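Local coordinates for protein multi-copper Oxidase CueO (Ochrobactrum, PDB 6EVG) that acts as a laccase-like multicopper oxidase on lignin model compounds and lignosulfonate, probably passing the electrons on through its copper centres to dioxygen, at residues I191-M195 with H196-G200; A323-E326 with K327-V330. One frame throughout, in Å; residues are numbered along the deposited sequence.

Interaction 1 (I191-M195 with H196-G200)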
loop_
_atom_site.group_PDB
_atom_site.type_symbol
_atom_site.label_atom_id
_atom_site.label_comp_id
_atom_site.label_asym_id
_atom_site.label_seq_id
_atom_site.Cartn_x
_atom_site.Cartn_y
_atom_site.Cartn_z
ATOM N N ILE A 191 -13.592 -13.553 -15.734
ATOM C CA ILE A 191 -13.312 -14.643 -14.791
ATOM C C ILE A 191 -11.812 -14.845 -14.611
ATOM O O ILE A 191 -11.352 -15.160 -13.481
ATOM C CB ILE A 191 -14.027 -15.946 -15.164
ATOM C CG1 ILE A 191 -13.988 -16.961 -13.945
ATOM C CG2 ILE A 191 -13.618 -16.522 -16.505
ATOM C CD1 ILE A 191 -15.097 -18.002 -13.868
ATOM N N MET A 192 -11.029 -14.670 -15.658
ATOM C CA MET A 192 -9.581 -14.747 -15.522
ATOM C C MET A 192 -9.028 -13.654 -14.633
ATOM O O MET A 192 -8.080 -13.894 -13.890
ATOM C CB MET A 192 -8.899 -14.752 -16.902
ATOM C CG MET A 192 -9.035 -16.117 -17.583
ATOM S SD MET A 192 -8.114 -17.465 -16.810
ATOM C CE MET A 192 -6.436 -17.231 -17.392
ATOM N N ASP A 193 -9.593 -12.456 -14.710
ATOM C CA ASP A 193 -9.189 -11.341 -13.804
ATOM C C ASP A 193 -9.514 -11.672 -12.374
ATOM O O ASP A 193 -8.729 -11.365 -11.465
ATOM C CB ASP A 193 -9.865 -10.037 -14.187
ATOM C CG ASP A 193 -9.514 -9.557 -15.567
ATOM O OD1 ASP A 193 -8.324 -9.675 -15.991
ATOM O OD2 ASP A 193 -10.413 -8.984 -16.238
ATOM N N LEU A 194 -10.666 -12.286 -12.140
ATOM C CA LEU A 194 -11.012 -12.627 -10.741
ATOM C C LEU A 194 -10.054 -13.709 -10.233
ATOM O O LEU A 194 -9.652 -13.704 -9.063
ATOM C CB LEU A 194 -12.459 -13.087 -10.601
ATOM C CG LEU A 194 -13.491 -12.046 -10.883
ATOM C CD1 LEU A 194 -14.910 -12.632 -10.728
ATOM C CD2 LEU A 194 -13.307 -10.766 -10.028
ATOM N N MET A 195 -9.699 -14.682 -11.105
ATOM C CA MET A 195 -8.816 -15.772 -10.673
ATOM C C MET A 195 -7.377 -15.315 -10.502
ATOM O O MET A 195 -6.692 -15.746 -9.547
ATOM C CB MET A 195 -8.881 -16.929 -11.610
ATOM C CG MET A 195 -10.229 -17.652 -11.558
ATOM S SD MET A 195 -10.426 -19.065 -12.605
ATOM C CE MET A 195 -9.297 -20.154 -11.782
ATOM N N HIS A 196 -6.886 -14.441 -11.353
ATOM C CA HIS A 196 -5.430 -14.125 -11.416
ATOM C C HIS A 196 -5.085 -12.716 -10.981
ATOM O O HIS A 196 -3.904 -12.425 -10.863
ATOM C CB HIS A 196 -4.859 -14.432 -12.816
ATOM C CG HIS A 196 -5.000 -15.888 -13.175
ATOM N ND1 HIS A 196 -4.280 -16.888 -12.554
ATOM C CD2 HIS A 196 -5.869 -16.518 -13.986
ATOM C CE1 HIS A 196 -4.647 -18.071 -13.037
ATOM N NE2 HIS A 196 -5.597 -17.870 -13.932
ATOM N N GLY A 197 -6.103 -11.884 -10.770
ATOM C CA GLY A 197 -5.903 -10.453 -10.519
ATOM C C GLY A 197 -6.064 -9.646 -11.786
ATOM O O GLY A 197 -5.725 -10.102 -12.878
ATOM N N PHE A 198 -6.564 -8.428 -11.628
ATOM C CA PHE A 198 -6.832 -7.510 -12.721
ATOM C C PHE A 198 -5.590 -6.686 -12.983
ATOM O O PHE A 198 -5.170 -5.910 -12.116
ATOM C CB PHE A 198 -7.992 -6.606 -12.346
ATOM C CG PHE A 198 -8.418 -5.585 -13.357
ATOM C CD1 PHE A 198 -9.358 -5.903 -14.333
ATOM C CD2 PHE A 198 -7.891 -4.325 -13.373
ATOM C CE1 PHE A 198 -9.843 -4.943 -15.224
ATOM C CE2 PHE A 198 -8.342 -3.362 -14.271
ATOM C CZ PHE A 198 -9.288 -3.676 -15.195
ATOM N N ARG A 199 -5.056 -6.790 -14.216
ATOM C CA ARG A 199 -3.889 -5.997 -14.662
ATOM C C ARG A 199 -4.229 -5.301 -15.989
ATOM O O ARG A 199 -5.101 -5.735 -16.745
ATOM C CB ARG A 199 -2.668 -6.890 -14.905
ATOM C CG ARG A 199 -2.142 -7.507 -13.618
ATOM C CD ARG A 199 -0.933 -8.434 -13.752
ATOM N NE ARG A 199 -0.003 -8.231 -14.838
ATOM C CZ ARG A 199 0.962 -9.063 -15.296
ATOM N NH1 ARG A 199 1.146 -10.310 -14.838
ATOM N NH2 ARG A 199 1.740 -8.650 -16.255
ATOM N N GLY A 200 -3.543 -4.203 -16.263
ATOM C CA GLY A 200 -3.648 -3.523 -17.551
ATOM C C GLY A 200 -2.307 -3.125 -18.090
ATOM O O GLY A 200 -1.341 -3.075 -17.334
HETATM O O HOH W 1 -5.642 -9.296 -15.658
#
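H196 N donates to M192 O across 2.9 Å, the i to i+4 bond of the last helical turn. One residue later, G197 N makes a weak bond to D193 O, for here the chain leaves the helix. G197 has a positive phi of 96°, and at its backbone angles a beta carbon there would collide with the carbonyl oxygen of H196. A single water then ties the helix to its exit: it donates to D193 OD1 at 2.7 Å and to G197 O, and accepts from R199 N at 3.0 Å. The other carboxylate oxygen, D193 OD2, takes D190 N and a salt bridge from R179, which fixes the turn of the group; it also lies 3.8 Å from F198 CD1, near the ring plane, with carboxylate and ring 71° apart. On the solvent side the imidazole of H196 runs alongside the M192 side chain. Bent at chi2 and chi3, M192 brings its SD to the ring edge, 4.6 Å from the centroid, and its CE within 3.5 Å of H196 CD2. M195 CB lies over one face, toward its rim, in a CH-pi contact, 4.2 Å from the same centroid. An alanine in place of H196 would probably leave M192 SD and CE without their aromatic neighbour and open a gap beside M195 CB. M195 itself reaches onto the methionine-bearing helix 341-348, while its O accepts from H495 NE2 and F198 N donates to E494. With H495 a copper ligand alongside H434 and C490, this helix C-terminus forms part of the second shell of what is, by its ligands, a type 1 copper site, as expected for a multicopper oxidase.

Interaction 2 (A323-E326 with K327-V330)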
loop_
_atom_site.group_PDB
_atom_site.type_symbol
_atom_site.label_atom_id
_atom_site.label_comp_id
_atom_site.label_asym_id
_atom_site.label_seq_id
_atom_site.Cartn_x
_atom_site.Cartn_y
_atom_site.Cartn_z
ATOM N N ALA A 323 17.023 -7.110 15.677
ATOM C CA ALA A 323 16.632 -8.364 15.056
ATOM C C ALA A 323 15.397 -8.892 15.765
ATOM O O ALA A 323 15.256 -8.768 16.974
ATOM C CB ALA A 323 17.773 -9.371 15.185
ATOM N N PRO A 324 14.501 -9.539 15.045
ATOM C CA PRO A 324 13.303 -10.101 15.688
ATOM C C PRO A 324 13.656 -11.243 16.636
ATOM O O PRO A 324 14.609 -12.003 16.413
ATOM C CB PRO A 324 12.486 -10.581 14.490
ATOM C CG PRO A 324 13.433 -10.791 13.400
ATOM C CD PRO A 324 14.541 -9.829 13.605
ATOM N N ASP A 325 12.851 -11.363 17.680
ATOM C CA ASP A 325 13.045 -12.422 18.649
ATOM C C ASP A 325 11.918 -13.489 18.645
ATOM O O ASP A 325 10.826 -13.235 19.207
ATOM C CB ASP A 325 13.180 -11.811 20.031
ATOM C CG ASP A 325 13.453 -12.880 21.115
ATOM O OD1 ASP A 325 13.612 -14.089 20.767
ATOM O OD2 ASP A 325 13.535 -12.505 22.267
ATOM N N GLU A 326 12.124 -14.607 17.945
ATOM C CA GLU A 326 11.090 -15.641 17.819
ATOM C C GLU A 326 10.674 -16.244 19.126
ATOM O O GLU A 326 9.566 -16.774 19.236
ATOM C CB GLU A 326 11.599 -16.815 16.955
ATOM C CG GLU A 326 11.875 -16.444 15.524
ATOM C CD GLU A 326 12.145 -17.645 14.630
ATOM O OE1 GLU A 326 11.616 -18.777 14.911
ATOM O OE2 GLU A 326 12.885 -17.426 13.638
ATOM N N LYS A 327 11.522 -16.108 20.152
ATOM C CA LYS A 327 11.208 -16.685 21.462
ATOM C C LYS A 327 10.039 -16.000 22.150
ATOM O O LYS A 327 9.476 -16.558 23.071
ATOM C CB LYS A 327 12.386 -16.612 22.415
ATOM C CG LYS A 327 13.549 -17.497 22.007
ATOM C CD LYS A 327 14.760 -17.389 22.955
ATOM C CE LYS A 327 15.333 -15.964 23.098
ATOM N NZ LYS A 327 16.005 -15.460 21.870
ATOM N N LEU A 328 9.651 -14.821 21.627
ATOM C CA LEU A 328 8.523 -14.093 22.182
ATOM C C LEU A 328 7.164 -14.722 21.804
ATOM O O LEU A 328 6.157 -14.448 22.415
ATOM C CB LEU A 328 8.527 -12.654 21.672
ATOM C CG LEU A 328 9.667 -11.770 22.208
ATOM C CD1 LEU A 328 9.682 -10.445 21.477
ATOM C CD2 LEU A 328 9.539 -11.455 23.663
ATOM N N SER A 329 7.157 -15.572 20.761
ATOM C CA SER A 329 5.896 -16.163 20.270
ATOM C C SER A 329 5.191 -17.055 21.274
ATOM O O SER A 329 5.813 -17.884 21.942
ATOM C CB SER A 329 6.179 -16.944 19.014
ATOM O OG SER A 329 4.951 -17.457 18.524
ATOM N N VAL A 330 3.858 -16.868 21.393
ATOM C CA VAL A 330 3.039 -17.673 22.240
ATOM C C VAL A 330 2.118 -18.589 21.483
ATOM O O VAL A 330 1.406 -19.397 22.146
ATOM C CB VAL A 330 2.224 -16.817 23.228
ATOM C CG1 VAL A 330 3.137 -15.903 24.038
ATOM C CG2 VAL A 330 1.136 -16.021 22.509
#
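D325 O accepts L328 N and E326 O accepts S329 N, each over 3.1 Å and nearly straight at 165°, two successive i to i+3 bonds that wind the chain into a short 3-10 turn. The carboxylate of D325 closes the start of this turn: with CG anti to the backbone N (chi1 -177°), OD1 is carried forward over the next residues and accepts K327 N at 3.0 Å. The same oxygen forms a salt bridge with K327 NZ, also at 3.0 Å, so one carboxylate oxygen is gripped twice by one lysine. The two nitrogens reach it from opposite faces of the carboxylate plane. Bends at chi3 and chi4 curl the lysine back round the aspartate, bringing CE to 3.5 Å from D325 OD1. L328 crosses D325 at about a right angle; its CG is 3.9 Å from D325 OD2, and CD1 packs against D325 CB at 4.0 Å. The side chain of E326 instead lies over I424 and L446, while L328 leans on W422, so the turn rests against strands 422-428 and 442-448. The aspartate bond to K327 N makes an Asx turn, here set at the beginning of a 3-10 turn on the protein surface, in the connection that leads from strand 295-303 into strand 332-336 of the last cupredoxin-like domain.

Both interactions are local, and they follow one another along the chain with neither nesting nor crossing. Interaction 1 comes first: it ends the short helix 191-196 and turns the chain toward strand 202-205 of the middle part of the fold, close to copper ligand H495 from the C-terminal region. The chain then completes the two middle sheets, ending with strand 295-303. Interaction 2 follows, folding residues 323-330 into a compact turn before strand 332-336 opens the first of the last two sheets. The centres of interactions 1 and 2 are about 37 Å apart and the two do not touch. Each brings earlier chain against the C-terminal part, interaction 1 beside the copper and interaction 2 on the sheet that strand 332-336 joins.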